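PDB 1Z02: 2-oxo-1,2-dihydroquinoline 8-monooxygenase, oxygenase component, which hydroxylates 2-oxo-1,2-dihydroquinoline at carbon 8, as the oxygenase component that carries a Rieske [2Fe-2S] cluster and a mononuclear iron. Local coordinates for residues Q179-W185 and M263-F267; G289-R293 and V304-E310. All coordinates share one frame; numbering follows the deposited sequence.

Contact 1 (Q179-W185 and M263-F267)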
# COMPACT_ATOMS: atom_id res chain seq x y z
N GLN A 179 16.81 -46.39 12.37
CA GLN A 179 15.68 -45.71 13.01
C GLN A 179 14.53 -45.48 12.03
O GLN A 179 13.36 -45.63 12.39
CB GLN A 179 16.14 -44.37 13.59
CG GLN A 179 15.05 -43.61 14.34
CD GLN A 179 15.54 -42.31 14.94
OE1 GLN A 179 14.79 -41.61 15.63
NE2 GLN A 179 16.80 -41.98 14.69
N PHE A 180 14.86 -45.12 10.79
CA PHE A 180 13.84 -44.89 9.77
C PHE A 180 14.14 -45.76 8.56
O PHE A 180 14.65 -45.29 7.55
CB PHE A 180 13.83 -43.42 9.35
CG PHE A 180 13.73 -42.46 10.50
CD1 PHE A 180 14.80 -41.60 10.79
CD2 PHE A 180 12.58 -42.39 11.28
CE1 PHE A 180 14.72 -40.70 11.85
CE2 PHE A 180 12.49 -41.49 12.33
CZ PHE A 180 13.56 -40.64 12.62
N PRO A 181 13.83 -47.07 8.66
CA PRO A 181 14.08 -48.03 7.58
C PRO A 181 13.52 -47.59 6.22
O PRO A 181 12.40 -47.11 6.12
CB PRO A 181 13.42 -49.30 8.10
CG PRO A 181 13.62 -49.18 9.59
CD PRO A 181 13.24 -47.74 9.83
N HIS A 182 14.33 -47.78 5.18
CA HIS A 182 13.94 -47.42 3.82
C HIS A 182 14.42 -48.48 2.82
O HIS A 182 15.37 -48.26 2.06
CB HIS A 182 14.50 -46.04 3.46
CG HIS A 182 15.98 -45.91 3.69
ND1 HIS A 182 16.91 -46.17 2.71
CD2 HIS A 182 16.68 -45.56 4.80
CE1 HIS A 182 18.12 -45.99 3.21
NE2 HIS A 182 18.01 -45.62 4.47
N PRO A 183 13.76 -49.65 2.81
CA PRO A 183 14.12 -50.75 1.91
C PRO A 183 13.85 -50.50 0.42
O PRO A 183 14.49 -51.11 -0.43
CB PRO A 183 13.30 -51.91 2.45
CG PRO A 183 12.05 -51.23 2.94
CD PRO A 183 12.62 -50.03 3.67
N LEU A 184 12.92 -49.60 0.13
CA LEU A 184 12.54 -49.30 -1.25
C LEU A 184 13.38 -48.26 -1.98
O LEU A 184 13.07 -47.90 -3.11
CB LEU A 184 11.07 -48.88 -1.28
CG LEU A 184 10.10 -49.96 -0.81
CD1 LEU A 184 8.74 -49.34 -0.52
CD2 LEU A 184 10.02 -51.06 -1.88
N TRP A 185 14.45 -47.77 -1.35
CA TRP A 185 15.30 -46.78 -1.99
C TRP A 185 16.60 -46.52 -1.24
O TRP A 185 16.68 -46.73 -0.02
CB TRP A 185 14.53 -45.46 -2.16
CG TRP A 185 14.07 -44.83 -0.87
CD1 TRP A 185 14.84 -44.15 0.03
CD2 TRP A 185 12.74 -44.83 -0.35
NE1 TRP A 185 14.07 -43.73 1.08
CE2 TRP A 185 12.77 -44.13 0.88
CE3 TRP A 185 11.52 -45.36 -0.80
CZ2 TRP A 185 11.63 -43.94 1.66
CZ3 TRP A 185 10.38 -45.17 -0.02
CH2 TRP A 185 10.45 -44.47 1.20
N MET A 263 9.01 -37.75 11.11
CA MET A 263 9.25 -38.56 9.92
C MET A 263 7.93 -39.25 9.59
O MET A 263 7.35 -39.93 10.43
CB MET A 263 10.32 -39.62 10.20
CG MET A 263 10.46 -40.69 9.13
SD MET A 263 11.51 -40.16 7.78
CE MET A 263 10.56 -39.21 6.98
N GLN A 264 7.46 -39.07 8.36
CA GLN A 264 6.22 -39.70 7.94
C GLN A 264 6.51 -41.05 7.29
O GLN A 264 7.28 -41.13 6.32
CB GLN A 264 5.48 -38.78 6.98
CG GLN A 264 5.20 -37.40 7.57
CD GLN A 264 4.27 -36.58 6.72
OE1 GLN A 264 4.62 -36.15 5.62
NE2 GLN A 264 3.07 -36.37 7.23
N TRP A 265 5.90 -42.10 7.84
CA TRP A 265 6.11 -43.46 7.33
C TRP A 265 5.37 -43.69 6.01
O TRP A 265 4.40 -44.44 5.96
CB TRP A 265 5.66 -44.50 8.37
CG TRP A 265 6.35 -44.41 9.69
CD1 TRP A 265 5.79 -44.05 10.88
CD2 TRP A 265 7.72 -44.71 9.97
NE1 TRP A 265 6.73 -44.11 11.88
CE2 TRP A 265 7.92 -44.52 11.35
CE3 TRP A 265 8.81 -45.13 9.18
CZ2 TRP A 265 9.16 -44.73 11.97
CZ3 TRP A 265 10.04 -45.34 9.80
CH2 TRP A 265 10.21 -45.14 11.18
N LEU A 266 5.85 -43.04 4.95
CA LEU A 266 5.23 -43.20 3.65
C LEU A 266 5.62 -44.53 3.03
O LEU A 266 6.71 -45.05 3.27
CB LEU A 266 5.62 -42.05 2.72
CG LEU A 266 5.20 -40.64 3.15
CD1 LEU A 266 5.41 -39.70 1.99
CD2 LEU A 266 3.73 -40.64 3.56
N PHE A 267 4.72 -45.07 2.22
CA PHE A 267 4.91 -46.34 1.55
C PHE A 267 5.08 -47.51 2.51
O PHE A 267 5.94 -48.38 2.34
CB PHE A 267 6.08 -46.25 0.56
CG PHE A 267 5.81 -45.31 -0.58
CD1 PHE A 267 6.12 -43.96 -0.47
CD2 PHE A 267 5.18 -45.76 -1.74
CE1 PHE A 267 5.79 -43.06 -1.49
CE2 PHE A 267 4.85 -44.88 -2.76
CZ PHE A 267 5.15 -43.53 -2.63
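Phe180 lays one ring face over the sulfur of Met263: SD of Met263 stands 4.6 Å from the centroid of the Phe180 ring and 26° off its normal, a Met-aromatic contact. CG of Met263 is set anti to its backbone nitrogen (chi1 169°), and bends at chi2 and chi3 turn the sulfur beneath the ring while CG itself comes within 3.5 Å of Phe180 CD2. CG of Gln179 lies over the centre of the opposite face. At the ring's edge arrives Trp265, its CH2 3.6 Å from Phe180 CD2, an oblique pair with planes 48° apart. The same corner of the indole, CH2, points in plane at the carbonyl of Gln179, 3.4 Å from its O, and the neighbouring CZ3 touches CD of Pro181. Trp265 is the centre of an inverse gamma turn that ends strand 261-264. Farther along, Leu184 CD1 packs 4.2 Å from Phe267 CB, and the edge of the Trp185 ring faces the carbonyl O of Leu266 at a longer range. The type I turn His182-Trp185 is tied by His182 ND1 to Trp185 O (2.8 Å). Apolar contacts thus lay an irregular segment along the end of a sheet strand, in the Bet v 1-like catalytic domain of a Rieske oxygenase, with Leu266 about 10 Å from iron ligand His221, side chain to side chain.

Contact 2 (G289-R293 and V304-E310)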
# COMPACT_ATOMS: atom_id res chain seq x y z
N GLY A 289 3.62 -44.51 -10.01
CA GLY A 289 4.28 -43.34 -9.46
C GLY A 289 5.71 -43.57 -9.03
O GLY A 289 6.42 -44.40 -9.60
N ARG A 290 6.15 -42.82 -8.03
CA ARG A 290 7.51 -42.93 -7.52
C ARG A 290 7.55 -43.15 -6.01
O ARG A 290 6.68 -42.68 -5.28
CB ARG A 290 8.28 -41.66 -7.81
CG ARG A 290 9.28 -41.76 -8.91
CD ARG A 290 10.28 -40.66 -8.80
NE ARG A 290 11.42 -41.02 -7.98
CZ ARG A 290 12.37 -41.84 -8.38
NH1 ARG A 290 13.38 -42.12 -7.60
NH2 ARG A 290 12.34 -42.40 -9.56
N HIS A 291 8.58 -43.85 -5.55
CA HIS A 291 8.73 -44.07 -4.12
C HIS A 291 9.49 -42.87 -3.57
O HIS A 291 10.54 -42.48 -4.11
CB HIS A 291 9.51 -45.35 -3.84
CG HIS A 291 8.77 -46.60 -4.21
ND1 HIS A 291 7.43 -46.78 -3.96
CD2 HIS A 291 9.19 -47.74 -4.80
CE1 HIS A 291 7.05 -47.97 -4.38
NE2 HIS A 291 8.11 -48.58 -4.90
N TYR A 292 8.96 -42.29 -2.50
CA TYR A 292 9.56 -41.11 -1.86
C TYR A 292 9.03 -41.00 -0.44
O TYR A 292 8.02 -41.60 -0.10
CB TYR A 292 9.18 -39.85 -2.64
CG TYR A 292 7.69 -39.59 -2.60
CD1 TYR A 292 7.11 -38.88 -1.54
CD2 TYR A 292 6.85 -40.07 -3.60
CE1 TYR A 292 5.73 -38.68 -1.48
CE2 TYR A 292 5.47 -39.87 -3.55
CZ TYR A 292 4.92 -39.17 -2.49
OH TYR A 292 3.57 -38.96 -2.45
N ARG A 293 9.72 -40.24 0.40
CA ARG A 293 9.31 -40.05 1.78
C ARG A 293 9.60 -38.62 2.24
O ARG A 293 10.66 -38.07 1.96
CB ARG A 293 10.03 -41.06 2.68
CG ARG A 293 9.55 -41.08 4.11
CD ARG A 293 10.06 -42.31 4.83
NE ARG A 293 11.51 -42.34 4.95
CZ ARG A 293 12.19 -43.34 5.50
NH1 ARG A 293 13.51 -43.28 5.58
NH2 ARG A 293 11.55 -44.40 5.98
N VAL A 304 12.64 -34.59 0.99
CA VAL A 304 11.89 -35.52 0.16
C VAL A 304 12.89 -36.55 -0.37
O VAL A 304 13.53 -36.32 -1.40
CB VAL A 304 11.24 -34.82 -1.04
CG1 VAL A 304 10.19 -35.74 -1.65
CG2 VAL A 304 10.60 -33.51 -0.61
N GLU A 305 13.03 -37.66 0.35
CA GLU A 305 13.94 -38.73 -0.02
C GLU A 305 13.55 -39.36 -1.35
O GLU A 305 12.36 -39.47 -1.67
CB GLU A 305 13.96 -39.82 1.06
CG GLU A 305 14.30 -39.31 2.44
CD GLU A 305 14.08 -40.34 3.52
OE1 GLU A 305 13.41 -40.02 4.52
OE2 GLU A 305 14.60 -41.47 3.37
N ASN A 306 14.55 -39.77 -2.12
CA ASN A 306 14.33 -40.42 -3.41
C ASN A 306 13.52 -39.59 -4.41
O ASN A 306 12.65 -40.11 -5.11
CB ASN A 306 13.66 -41.78 -3.19
CG ASN A 306 14.10 -42.81 -4.20
OD1 ASN A 306 15.30 -43.03 -4.38
ND2 ASN A 306 13.14 -43.44 -4.86
N TRP A 307 13.83 -38.30 -4.47
CA TRP A 307 13.15 -37.39 -5.39
C TRP A 307 14.16 -36.40 -5.99
O TRP A 307 14.98 -35.83 -5.27
CB TRP A 307 12.04 -36.65 -4.65
CG TRP A 307 11.20 -35.78 -5.53
CD1 TRP A 307 11.45 -34.48 -5.88
CD2 TRP A 307 9.97 -36.14 -6.17
NE1 TRP A 307 10.46 -34.01 -6.71
CE2 TRP A 307 9.53 -35.01 -6.90
CE3 TRP A 307 9.19 -37.30 -6.21
CZ2 TRP A 307 8.36 -35.01 -7.66
CZ3 TRP A 307 8.02 -37.31 -6.96
CH2 TRP A 307 7.61 -36.17 -7.68
N PRO A 308 14.10 -36.19 -7.31
CA PRO A 308 13.16 -36.82 -8.26
C PRO A 308 13.57 -38.22 -8.72
O PRO A 308 12.80 -38.93 -9.37
CB PRO A 308 13.11 -35.82 -9.40
CG PRO A 308 14.47 -35.24 -9.39
CD PRO A 308 14.78 -35.05 -7.94
N GLU A 309 14.80 -38.61 -8.38
CA GLU A 309 15.33 -39.92 -8.74
C GLU A 309 16.22 -40.47 -7.62
O GLU A 309 16.61 -39.73 -6.70
CB GLU A 309 16.12 -39.84 -10.04
CG GLU A 309 15.27 -39.58 -11.27
CD GLU A 309 16.10 -39.32 -12.51
OE1 GLU A 309 15.52 -39.32 -13.62
OE2 GLU A 309 17.32 -39.09 -12.39
N GLU A 310 16.56 -41.75 -7.71
CA GLU A 310 17.40 -42.38 -6.70
C GLU A 310 18.71 -41.64 -6.52
O GLU A 310 19.28 -41.12 -7.49
CB GLU A 310 17.67 -43.84 -7.07
CG GLU A 310 16.43 -44.62 -7.44
CD GLU A 310 16.72 -46.09 -7.63
OE1 GLU A 310 15.80 -46.82 -8.05
OE2 GLU A 310 17.86 -46.52 -7.36
O HOH W 1 12.31 -37.59 4.43
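Asn306 O is gripped side-on by two nitrogens of Arg290, NE and NH1, each 3.3 Å away. The oxygen lies in the guanidinium plane, and both donors come from the same face of the carbonyl: NE is moderately tilted from its plane, whereas NH1 stands 53° above it. A bend at chi3 (90°) brings the guanidinium across the chain, where Glu309 CA and the Pro308 carbonyl cover one of its faces. Replacing Arg290 with a leucine would remove both N-H donors and is likely to leave Asn306 O without these partners and the 306-310 segment less firmly held. Asn306 also reaches back through its side chain: ND2 gives a nearly straight bond to His291 O (2.9 Å), which lies in the amide plane. One residue before Asn306, Glu305 N bonds to Arg293 O at 2.9 Å, and the side chains of Glu305 and Arg293 run alongside each other in the same direction. Arg293 holds the carboxylate with NE to Glu305 OE1 (3.0 Å), met from above the carboxylate plane, and NH1 to the syn lone pair of Glu305 OE2 (3.1 Å). A water sits within bonding reach of Glu305 OE1 and Arg293 O. Next to this polar strip, the edge of Trp307 approaches the face of Tyr292 in an offset edge-to-face pair, planes 79° apart; a cis peptide follows Trp307. Arg293 NH2 and NH1 are bonded as well to the carbonyls of Pro181 and Phe180, and Glu305 OE2 to Trp185 NE1. The buried charges of Arg293 and Glu305 therefore probably offset one another, while both groups also bind the 179-185 loop, Arg293 through two carbonyls and Glu305 through the Trp185 indole.

From the N terminus, contact 1 comes first, joining the loop 179-185 to the end of strand 261-264. It closes a long excursion containing strand 196-206 and the helical region with iron ligands His221 and His225. Contact 2 follows in series and closes only a short hairpin, strands 293-297 and 301-305, so the two loops neither nest nor cross. In space they adjoin, with centres about 11 Å apart: strand 293-297 lies beside strand 261-264 in the same antiparallel sheet, and Phe267 of contact 1 meets Tyr292 of contact 2 edge-to-face. Together they join the loop before strand 196-206 to three adjacent strands of the sheet. Asp365, the third iron ligand, comes later in the chain.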